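Local coordinates for protein 336aa long hypothetical dTDP-glucose 4,6-dehydratase (Pyrococcus horikoshii, PDB 2HUN) that probably acts as an NAD-dependent dTDP-glucose 4,6-dehydratase, holding its NAD cofactor in a Rossmann-fold domain, at residues 20-23 with 24-28; 109-112 with 113-117; 221-224 with 225-229. All blocks are in the same frame, centred on the assembly; numbering follows the deposited sequence.

Overall arrangement
All three interactions are local contacts along single helices of the NAD-binding Rossmann domain. Interactions 1 and 3 lie on neighbouring helices, 14-26 and 220-233, with centres 12 Å apart, and they touch: both carboxylate oxygens of E228 are used, OE1 at 2.8 Å from Y22 OH and OE2 at 2.7 Å from H27 NE2, probable hydrogen bonds in each case. Interaction 2, on helix 96-116, stands apart, its centre 26 Å from that of interaction 1 and 25 Å from that of interaction 3. Relative to the bound NAD, interaction 3 is closest, the H223 side chain being about 5 Å away; the I20 and L109 side chains are each about 9 Å from the NAD.

Interaction 1: residues 20-23 with 24-28; sequences IRYI and LEKHP
The last turns of helix 14-26, the helix of a Rossmann beta-alpha-beta unit with strands 5-9 and 31-36, bring Y22 against K26 and I23 against H27. The lysine chain lies over one face of the Y22 ring, a CH-pi contact: CD is 4.1 Å from the ring centroid and only 20° off the ring normal. The bend at chi2 (58°) carries CD back over the tyrosine, whose own CG is anti to the backbone N (chi1 176°), while the phenol OH is bonded to E228 of helix 220-233. On another side of the helix, I20 and L24 lie alongside each other, CG2 of I20 being 3.9 Å from CD1 of L24, and both pack on V32 of strand 31-36 and on Y56. The charged end of R21 turns from this row to a salt bridge with D49. H27 leaves helical geometry, yet its N still donates to I23 O at 2.9 Å, closing the final turn. Its imidazole bonds through NE2 to E228 and stacks with W30, and the I23 side chain comes nearest to a ring carbon, I23 CD1 lying 3.7 Å from H27 CD2.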
ATOM      1  N   ILE A  20     -19.804   9.492 -15.514  1.00 25.40           N
ATOM      2  CA  ILE A  20     -20.890  10.422 -15.236  1.00 26.52           C
ATOM      3  C   ILE A  20     -21.936  10.490 -16.355  1.00 26.95           C
ATOM      4  O   ILE A  20     -23.131  10.428 -16.086  1.00 29.28           O
ATOM      5  CB  ILE A  20     -20.340  11.840 -14.953  1.00 26.24           C
ATOM      6  CG1 ILE A  20     -19.542  11.813 -13.645  1.00 21.99           C
ATOM      7  CG2 ILE A  20     -21.491  12.850 -14.899  1.00 23.27           C
ATOM      8  CD1 ILE A  20     -18.870  13.131 -13.265  1.00 22.83           C
ATOM      9  N   ARG A  21     -21.497  10.611 -17.605  1.00 27.70           N
ATOM     10  CA  ARG A  21     -22.440  10.674 -18.722  1.00 29.58           C
ATOM     11  C   ARG A  21     -23.267   9.383 -18.772  1.00 30.87           C
ATOM     12  O   ARG A  21     -24.494   9.410 -18.921  1.00 29.38           O
ATOM     13  CB  ARG A  21     -21.687  10.862 -20.046  1.00 31.39           C
ATOM     14  CG  ARG A  21     -22.591  11.188 -21.239  1.00 36.46           C
ATOM     15  CD  ARG A  21     -21.768  11.586 -22.464  1.00 39.02           C
ATOM     16  NE  ARG A  21     -20.884  12.724 -22.202  1.00 38.82           N
ATOM     17  CZ  ARG A  21     -21.251  14.003 -22.298  1.00 41.99           C
ATOM     18  NH1 ARG A  21     -22.489  14.324 -22.653  1.00 41.87           N
ATOM     19  NH2 ARG A  21     -20.374  14.967 -22.036  1.00 41.06           N
ATOM     20  N   TYR A  22     -22.582   8.252 -18.644  1.00 29.43           N
ATOM     21  CA  TYR A  22     -23.238   6.949 -18.660  1.00 30.20           C
ATOM     22  C   TYR A  22     -24.266   6.846 -17.525  1.00 30.21           C
ATOM     23  O   TYR A  22     -25.430   6.512 -17.744  1.00 29.69           O
ATOM     24  CB  TYR A  22     -22.187   5.848 -18.498  1.00 28.52           C
ATOM     25  CG  TYR A  22     -22.758   4.457 -18.392  1.00 29.34           C
ATOM     26  CD1 TYR A  22     -23.009   3.699 -19.533  1.00 27.90           C
ATOM     27  CD2 TYR A  22     -23.042   3.892 -17.143  1.00 28.63           C
ATOM     28  CE1 TYR A  22     -23.528   2.403 -19.436  1.00 29.04           C
ATOM     29  CE2 TYR A  22     -23.560   2.603 -17.036  1.00 28.36           C
ATOM     30  CZ  TYR A  22     -23.800   1.866 -18.185  1.00 29.25           C
ATOM     31  OH  TYR A  22     -24.312   0.595 -18.087  1.00 32.90           O
ATOM     32  N   ILE A  23     -23.824   7.130 -16.308  1.00 31.94           N
ATOM     33  CA  ILE A  23     -24.698   7.056 -15.144  1.00 34.33           C
ATOM     34  C   ILE A  23     -25.965   7.905 -15.254  1.00 35.08           C
ATOM     35  O   ILE A  23     -27.066   7.412 -15.006  1.00 36.34           O
ATOM     36  CB  ILE A  23     -23.922   7.439 -13.859  1.00 35.06           C
ATOM     37  CG1 ILE A  23     -23.183   6.206 -13.330  1.00 36.92           C
ATOM     38  CG2 ILE A  23     -24.858   8.032 -12.817  1.00 37.42           C
ATOM     39  CD1 ILE A  23     -24.054   4.954 -13.216  1.00 35.04           C
ATOM     40  N   LEU A  24     -25.816   9.174 -15.622  1.00 35.25           N
ATOM     41  CA  LEU A  24     -26.975  10.055 -15.747  1.00 35.85           C
ATOM     42  C   LEU A  24     -27.883   9.628 -16.893  1.00 36.86           C
ATOM     43  O   LEU A  24     -29.090   9.856 -16.858  1.00 37.73           O
ATOM     44  CB  LEU A  24     -26.525  11.507 -15.949  1.00 33.35           C
ATOM     45  CG  LEU A  24     -25.832  12.136 -14.739  1.00 33.65           C
ATOM     46  CD1 LEU A  24     -25.354  13.540 -15.077  1.00 33.43           C
ATOM     47  CD2 LEU A  24     -26.798  12.165 -13.566  1.00 32.92           C
ATOM     48  N   GLU A  25     -27.304   8.995 -17.903  1.00 37.75           N
ATOM     49  CA  GLU A  25     -28.085   8.549 -19.042  1.00 40.23           C
ATOM     50  C   GLU A  25     -28.892   7.300 -18.718  1.00 40.18           C
ATOM     51  O   GLU A  25     -30.050   7.188 -19.108  1.00 39.96           O
ATOM     52  CB  GLU A  25     -27.164   8.284 -20.229  1.00 42.22           C
ATOM     53  CG  GLU A  25     -27.888   8.010 -21.526  1.00 46.98           C
ATOM     54  CD  GLU A  25     -26.965   8.101 -22.723  1.00 50.03           C
ATOM     55  OE1 GLU A  25     -26.267   9.134 -22.857  1.00 51.77           O
ATOM     56  OE2 GLU A  25     -26.937   7.146 -23.529  1.00 52.07           O
ATOM     57  N   LYS A  26     -28.284   6.367 -17.991  1.00 41.39           N
ATOM     58  CA  LYS A  26     -28.957   5.116 -17.632  1.00 42.19           C
ATOM     59  C   LYS A  26     -29.879   5.190 -16.420  1.00 41.90           C
ATOM     60  O   LYS A  26     -30.773   4.359 -16.271  1.00 41.90           O
ATOM     61  CB  LYS A  26     -27.924   4.015 -17.391  1.00 43.42           C
ATOM     62  CG  LYS A  26     -27.571   3.211 -18.631  1.00 47.49           C
ATOM     63  CD  LYS A  26     -27.029   4.093 -19.744  1.00 49.78           C
ATOM     64  CE  LYS A  26     -26.846   3.291 -21.024  1.00 50.52           C
ATOM     65  NZ  LYS A  26     -28.135   2.698 -21.472  1.00 52.27           N
ATOM     66  N   HIS A  27     -29.664   6.174 -15.554  1.00 40.68           N
ATOM     67  CA  HIS A  27     -30.477   6.303 -14.352  1.00 40.13           C
ATOM     68  C   HIS A  27     -31.132   7.678 -14.240  1.00 39.58           C
ATOM     69  O   HIS A  27     -30.574   8.591 -13.639  1.00 38.92           O
ATOM     70  CB  HIS A  27     -29.608   6.033 -13.125  1.00 39.76           C
ATOM     71  CG  HIS A  27     -28.990   4.668 -13.110  1.00 39.83           C
ATOM     72  ND1 HIS A  27     -29.724   3.521 -12.900  1.00 40.72           N
ATOM     73  CD2 HIS A  27     -27.711   4.267 -13.295  1.00 37.89           C
ATOM     74  CE1 HIS A  27     -28.924   2.472 -12.957  1.00 39.20           C
ATOM     75  NE2 HIS A  27     -27.697   2.898 -13.195  1.00 40.40           N
ATOM     76  N   PRO A  28     -32.344   7.829 -14.803  1.00 39.97           N
ATOM     77  CA  PRO A  28     -33.125   9.074 -14.802  1.00 39.00           C
ATOM     78  C   PRO A  28     -33.255   9.777 -13.452  1.00 38.60           C
ATOM     79  O   PRO A  28     -33.265  11.003 -13.389  1.00 38.84           O
ATOM     80  CB  PRO A  28     -34.490   8.630 -15.318  1.00 39.94           C
ATOM     81  CG  PRO A  28     -34.197   7.427 -16.141  1.00 40.58           C
ATOM     82  CD  PRO A  28     -33.118   6.721 -15.390  1.00 39.12           C
TER

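Interaction 2: residues 109-112 with 113-117; sequences LLES and IRREN
E111, S112 and I113, three successive residues near the C-terminal end of helix 96-116, carry most of this contact, and E111 supplies its charge by pairing with R114 one turn on. The arginine comes side-on and grips the carboxylate with two nitrogens: NE reaches E111 OE1 at 2.8 Å and NH2 reaches E111 OE2, also at 2.8 Å. The two bonds differ in approach. NH2 uses the syn lone pair of OE2, whereas NE arrives from above the carboxylate plane, since the two flat groups are twisted 43° apart. Bends at chi2 in both residues bring the two groups side by side. OE1 has a second partner in W165 NE1 of helix 150-168, and P95 of the second subunit packs on both members of the ion pair.

S112 turns inward to its own helix. Its OG, set between the backbone N and the carbonyl carbon (chi1 71°), donates to L109 O at 2.7 Å. I113 N reaches the same oxygen at 2.9 Å and from the same face of the carbonyl plane, so L109 O accepts two hydrogen bonds. The S112 side chain also packs on Y66, V69 and V73 of helix 66-74.

I113 is the apolar member, with CG1 3.2 Å from L109 O and CD1 4.4 Å from L109 CG; beyond the helix it packs on F122 of strand 121-127.

The chemistry implies a buried acid whose charge is probably balanced by R114, while the tryptophan probably helps to fix how the carboxylate is turned, and a serine hydroxyl whose polarity is met by the backbone, consistent with the burial of S112 against V69 and V73.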
ATOM      1  N   LEU A 109     -10.710  10.777   2.157  1.00 27.78           N
ATOM      2  CA  LEU A 109     -12.022  10.310   1.748  1.00 28.48           C
ATOM      3  C   LEU A 109     -12.485   9.222   2.719  1.00 26.93           C
ATOM      4  O   LEU A 109     -13.641   9.216   3.145  1.00 27.77           O
ATOM      5  CB  LEU A 109     -11.959   9.751   0.324  1.00 30.83           C
ATOM      6  CG  LEU A 109     -13.293   9.621  -0.409  1.00 33.16           C
ATOM      7  CD1 LEU A 109     -13.866  11.015  -0.644  1.00 33.74           C
ATOM      8  CD2 LEU A 109     -13.092   8.899  -1.737  1.00 35.30           C
ATOM      9  N   LEU A 110     -11.582   8.307   3.066  1.00 25.73           N
ATOM     10  CA  LEU A 110     -11.910   7.223   3.992  1.00 24.66           C
ATOM     11  C   LEU A 110     -12.294   7.795   5.357  1.00 24.49           C
ATOM     12  O   LEU A 110     -13.253   7.348   5.982  1.00 24.75           O
ATOM     13  CB  LEU A 110     -10.720   6.257   4.131  1.00 21.88           C
ATOM     14  CG  LEU A 110     -10.475   5.339   2.922  1.00 23.19           C
ATOM     15  CD1 LEU A 110      -9.146   4.601   3.056  1.00 20.20           C
ATOM     16  CD2 LEU A 110     -11.633   4.356   2.803  1.00 20.80           C
ATOM     17  N   GLU A 111     -11.546   8.787   5.821  1.00 23.94           N
ATOM     18  CA  GLU A 111     -11.851   9.394   7.109  1.00 24.74           C
ATOM     19  C   GLU A 111     -13.214  10.069   7.089  1.00 24.64           C
ATOM     20  O   GLU A 111     -14.000   9.907   8.020  1.00 26.67           O
ATOM     21  CB  GLU A 111     -10.770  10.403   7.499  1.00 24.71           C
ATOM     22  CG  GLU A 111      -9.536   9.773   8.148  1.00 25.78           C
ATOM     23  CD  GLU A 111      -9.856   9.082   9.470  1.00 25.83           C
ATOM     24  OE1 GLU A 111     -10.253   7.898   9.463  1.00 24.32           O
ATOM     25  OE2 GLU A 111      -9.721   9.735  10.522  1.00 25.66           O
ATOM     26  N   SER A 112     -13.506  10.816   6.027  1.00 24.57           N
ATOM     27  CA  SER A 112     -14.791  11.495   5.934  1.00 25.50           C
ATOM     28  C   SER A 112     -15.912  10.463   5.925  1.00 25.81           C
ATOM     29  O   SER A 112     -16.969  10.671   6.523  1.00 25.03           O
ATOM     30  CB  SER A 112     -14.858  12.357   4.666  1.00 27.43           C
ATOM     31  OG  SER A 112     -14.952  11.559   3.500  1.00 31.79           O
ATOM     32  N   ILE A 113     -15.679   9.340   5.254  1.00 24.33           N
ATOM     33  CA  ILE A 113     -16.686   8.295   5.197  1.00 23.05           C
ATOM     34  C   ILE A 113     -16.954   7.654   6.562  1.00 23.57           C
ATOM     35  O   ILE A 113     -18.115   7.527   6.964  1.00 22.68           O
ATOM     36  CB  ILE A 113     -16.295   7.194   4.186  1.00 24.09           C
ATOM     37  CG1 ILE A 113     -16.469   7.727   2.759  1.00 25.59           C
ATOM     38  CG2 ILE A 113     -17.147   5.947   4.414  1.00 24.33           C
ATOM     39  CD1 ILE A 113     -15.968   6.784   1.673  1.00 30.41           C
ATOM     40  N   ARG A 114     -15.902   7.267   7.283  1.00 22.91           N
ATOM     41  CA  ARG A 114     -16.092   6.625   8.583  1.00 25.45           C
ATOM     42  C   ARG A 114     -16.494   7.607   9.684  1.00 25.96           C
ATOM     43  O   ARG A 114     -17.124   7.215  10.663  1.00 26.22           O
ATOM     44  CB  ARG A 114     -14.831   5.841   8.999  1.00 26.15           C
ATOM     45  CG  ARG A 114     -13.610   6.670   9.407  1.00 26.86           C
ATOM     46  CD  ARG A 114     -13.577   6.940  10.916  1.00 26.99           C
ATOM     47  NE  ARG A 114     -12.353   7.637  11.307  1.00 27.36           N
ATOM     48  CZ  ARG A 114     -12.034   7.968  12.556  1.00 28.77           C
ATOM     49  NH1 ARG A 114     -12.849   7.664  13.560  1.00 27.97           N
ATOM     50  NH2 ARG A 114     -10.896   8.613  12.801  1.00 26.12           N
ATOM     51  N   ARG A 115     -16.144   8.877   9.523  1.00 25.90           N
ATOM     52  CA  ARG A 115     -16.500   9.875  10.526  1.00 27.36           C
ATOM     53  C   ARG A 115     -17.908  10.431  10.308  1.00 28.50           C
ATOM     54  O   ARG A 115     -18.626  10.696  11.270  1.00 29.76           O
ATOM     55  CB  ARG A 115     -15.488  11.029  10.520  1.00 25.62           C
ATOM     56  CG  ARG A 115     -14.107  10.640  11.005  1.00 26.95           C
ATOM     57  CD  ARG A 115     -13.108  11.784  10.870  1.00 28.10           C
ATOM     58  NE  ARG A 115     -13.570  13.002  11.533  1.00 29.70           N
ATOM     59  CZ  ARG A 115     -12.826  14.092  11.707  1.00 31.44           C
ATOM     60  NH1 ARG A 115     -11.570  14.126  11.275  1.00 28.39           N
ATOM     61  NH2 ARG A 115     -13.343  15.161  12.300  1.00 30.61           N
ATOM     62  N   GLU A 116     -18.312  10.581   9.049  1.00 29.07           N
ATOM     63  CA  GLU A 116     -19.629  11.142   8.728  1.00 29.46           C
ATOM     64  C   GLU A 116     -20.727  10.187   8.270  1.00 32.06           C
ATOM     65  O   GLU A 116     -21.882  10.340   8.669  1.00 34.25           O
ATOM     66  CB  GLU A 116     -19.486  12.218   7.651  1.00 28.98           C
ATOM     67  CG  GLU A 116     -18.689  13.445   8.050  1.00 29.16           C
ATOM     68  CD  GLU A 116     -19.447  14.361   8.995  1.00 30.76           C
ATOM     69  OE1 GLU A 116     -20.653  14.126   9.216  1.00 30.32           O
ATOM     70  OE2 GLU A 116     -18.835  15.321   9.504  1.00 29.38           O
ATOM     71  N   ASN A 117     -20.388   9.211   7.434  1.00 30.92           N
ATOM     72  CA  ASN A 117     -21.406   8.318   6.903  1.00 31.84           C
ATOM     73  C   ASN A 117     -20.859   6.933   6.547  1.00 30.55           C
ATOM     74  O   ASN A 117     -20.715   6.593   5.373  1.00 29.48           O
ATOM     75  CB  ASN A 117     -22.006   8.968   5.657  1.00 34.47           C
ATOM     76  CG  ASN A 117     -23.215   8.227   5.128  1.00 38.42           C
ATOM     77  OD1 ASN A 117     -23.892   7.523   5.876  1.00 41.55           O
ATOM     78  ND2 ASN A 117     -23.485   8.367   3.836  1.00 40.29           N
TER

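Interaction 3: residues 221-224 with 225-229; sequences EDHV and RAIEL
I227 lays its CD1 over one face of the H223 imidazole, one turn earlier in helix 220-233. The methyl carbon is 3.8 Å from the ring centroid and 23° off the normal, a CH-pi contact displaced toward the rim: the nearest ring atom is NE2, at 3.5 Å from I227 CD1. The imidazole is fixed from another side by N181, an NAD-binding residue whose OD1 is hydrogen-bonded to H223 ND1, so the isoleucine backs a second-shell ring close to the cofactor.

The polar half of the contact joins E221 to R225, four residues apart and running side by side. Two of the arginine's nitrogens converge on one oxygen: NH2 lies 2.6 Å from E221 OE2 and NE lies 2.9 Å from the same OE2. NH2 meets that oxygen nearly head-on, NE takes its anti lone pair, and the N-H directions are bent (141° and 133°), as expected when two nitrogens of one guanidinium share a single acceptor. Y298 OH adds a further hydrogen bond to OE2. The arginine chain, extended from CG to NE, passes D222, with its CD 4.0 Å from D222 OD1; that carboxylate is held by the backbone N atoms of K297 and Y298. A leucine in place of R225 would probably leave E221 OE2 without its salt-bridge mate and the carboxylate freer to turn, though Y298 would still bond to it.

Helix 220-233 thus sits between several elements: H223 touches I15 and I227 touches F19 on helix 14-26, where V224 and R225 also pack on Y22, while H223 and A226 rest on I242 of strand 239-242.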
ATOM      1  N   GLU A 221     -16.324   2.433 -21.876  1.00 23.81           N
ATOM      2  CA  GLU A 221     -17.706   2.180 -21.470  1.00 27.18           C
ATOM      3  C   GLU A 221     -17.828   0.831 -20.743  1.00 28.38           C
ATOM      4  O   GLU A 221     -18.640   0.689 -19.820  1.00 27.74           O
ATOM      5  CB  GLU A 221     -18.661   2.208 -22.671  1.00 27.09           C
ATOM      6  CG  GLU A 221     -20.134   2.275 -22.266  1.00 30.63           C
ATOM      7  CD  GLU A 221     -21.079   2.076 -23.437  1.00 33.34           C
ATOM      8  OE1 GLU A 221     -20.919   2.774 -24.458  1.00 37.28           O
ATOM      9  OE2 GLU A 221     -21.986   1.221 -23.340  1.00 34.17           O
ATOM     10  N   ASP A 222     -17.026  -0.152 -21.160  1.00 27.48           N
ATOM     11  CA  ASP A 222     -17.046  -1.466 -20.522  1.00 26.79           C
ATOM     12  C   ASP A 222     -16.486  -1.366 -19.105  1.00 25.66           C
ATOM     13  O   ASP A 222     -16.939  -2.068 -18.202  1.00 24.34           O
ATOM     14  CB  ASP A 222     -16.228  -2.482 -21.326  1.00 26.57           C
ATOM     15  CG  ASP A 222     -17.061  -3.214 -22.358  1.00 26.12           C
ATOM     16  OD1 ASP A 222     -18.258  -3.461 -22.092  1.00 24.91           O
ATOM     17  OD2 ASP A 222     -16.516  -3.559 -23.427  1.00 27.09           O
ATOM     18  N   HIS A 223     -15.487  -0.508 -18.918  1.00 24.11           N
ATOM     19  CA  HIS A 223     -14.915  -0.305 -17.596  1.00 24.02           C
ATOM     20  C   HIS A 223     -16.039   0.315 -16.763  1.00 24.02           C
ATOM     21  O   HIS A 223     -16.317  -0.117 -15.643  1.00 24.18           O
ATOM     22  CB  HIS A 223     -13.716   0.652 -17.659  1.00 22.79           C
ATOM     23  CG  HIS A 223     -13.099   0.954 -16.322  1.00 23.11           C
ATOM     24  ND1 HIS A 223     -12.371   2.101 -16.080  1.00 20.98           N
ATOM     25  CD2 HIS A 223     -13.089   0.252 -15.161  1.00 20.03           C
ATOM     26  CE1 HIS A 223     -11.943   2.095 -14.829  1.00 23.30           C
ATOM     27  NE2 HIS A 223     -12.366   0.982 -14.250  1.00 19.90           N
ATOM     28  N   VAL A 224     -16.694   1.319 -17.336  1.00 24.85           N
ATOM     29  CA  VAL A 224     -17.797   2.021 -16.683  1.00 23.84           C
ATOM     30  C   VAL A 224     -18.898   1.056 -16.249  1.00 24.50           C
ATOM     31  O   VAL A 224     -19.402   1.146 -15.130  1.00 24.18           O
ATOM     32  CB  VAL A 224     -18.392   3.103 -17.626  1.00 26.37           C
ATOM     33  CG1 VAL A 224     -19.777   3.505 -17.160  1.00 26.41           C
ATOM     34  CG2 VAL A 224     -17.484   4.333 -17.639  1.00 26.79           C
ATOM     35  N   ARG A 225     -19.262   0.132 -17.133  1.00 23.90           N
ATOM     36  CA  ARG A 225     -20.300  -0.846 -16.825  1.00 23.57           C
ATOM     37  C   ARG A 225     -19.871  -1.725 -15.658  1.00 25.14           C
ATOM     38  O   ARG A 225     -20.691  -2.072 -14.794  1.00 25.30           O
ATOM     39  CB  ARG A 225     -20.610  -1.699 -18.061  1.00 26.16           C
ATOM     40  CG  ARG A 225     -21.416  -0.948 -19.129  1.00 26.17           C
ATOM     41  CD  ARG A 225     -21.482  -1.705 -20.454  1.00 27.56           C
ATOM     42  NE  ARG A 225     -22.206  -0.955 -21.484  1.00 27.55           N
ATOM     43  CZ  ARG A 225     -23.532  -0.847 -21.551  1.00 31.84           C
ATOM     44  NH1 ARG A 225     -24.301  -1.445 -20.648  1.00 31.94           N
ATOM     45  NH2 ARG A 225     -24.095  -0.126 -22.515  1.00 31.85           N
ATOM     46  N   ALA A 226     -18.585  -2.077 -15.629  1.00 23.01           N
ATOM     47  CA  ALA A 226     -18.043  -2.891 -14.550  1.00 21.10           C
ATOM     48  C   ALA A 226     -18.125  -2.125 -13.226  1.00 21.25           C
ATOM     49  O   ALA A 226     -18.545  -2.679 -12.216  1.00 22.06           O
ATOM     50  CB  ALA A 226     -16.590  -3.266 -14.849  1.00 18.95           C
ATOM     51  N   ILE A 227     -17.716  -0.859 -13.228  1.00 19.86           N
ATOM     52  CA  ILE A 227     -17.771  -0.052 -12.011  1.00 19.92           C
ATOM     53  C   ILE A 227     -19.210   0.009 -11.493  1.00 22.36           C
ATOM     54  O   ILE A 227     -19.457  -0.146 -10.292  1.00 23.60           O
ATOM     55  CB  ILE A 227     -17.253   1.390 -12.264  1.00 18.98           C
ATOM     56  CG1 ILE A 227     -15.759   1.353 -12.607  1.00 21.61           C
ATOM     57  CG2 ILE A 227     -17.511   2.264 -11.031  1.00 18.70           C
ATOM     58  CD1 ILE A 227     -15.118   2.718 -12.866  1.00 21.22           C
ATOM     59  N   GLU A 228     -20.155   0.232 -12.400  1.00 22.75           N
ATOM     60  CA  GLU A 228     -21.566   0.301 -12.033  1.00 24.19           C
ATOM     61  C   GLU A 228     -21.972  -0.988 -11.333  1.00 25.38           C
ATOM     62  O   GLU A 228     -22.602  -0.967 -10.272  1.00 22.01           O
ATOM     63  CB  GLU A 228     -22.440   0.496 -13.278  1.00 26.53           C
ATOM     64  CG  GLU A 228     -23.943   0.334 -13.015  1.00 30.45           C
ATOM     65  CD  GLU A 228     -24.808   0.536 -14.255  1.00 32.34           C
ATOM     66  OE1 GLU A 228     -24.469  -0.010 -15.328  1.00 34.94           O
ATOM     67  OE2 GLU A 228     -25.840   1.231 -14.152  1.00 32.21           O
ATOM     68  N   LEU A 229     -21.600  -2.112 -11.943  1.00 25.67           N
ATOM     69  CA  LEU A 229     -21.918  -3.427 -11.415  1.00 26.40           C
ATOM     70  C   LEU A 229     -21.318  -3.617 -10.024  1.00 24.88           C
ATOM     71  O   LEU A 229     -21.986  -4.109  -9.118  1.00 23.89           O
ATOM     72  CB  LEU A 229     -21.385  -4.498 -12.374  1.00 29.04           C
ATOM     73  CG  LEU A 229     -22.113  -5.837 -12.411  1.00 32.86           C
ATOM     74  CD1 LEU A 229     -23.611  -5.615 -12.585  1.00 32.57           C
ATOM     75  CD2 LEU A 229     -21.565  -6.663 -13.573  1.00 34.95           C
TER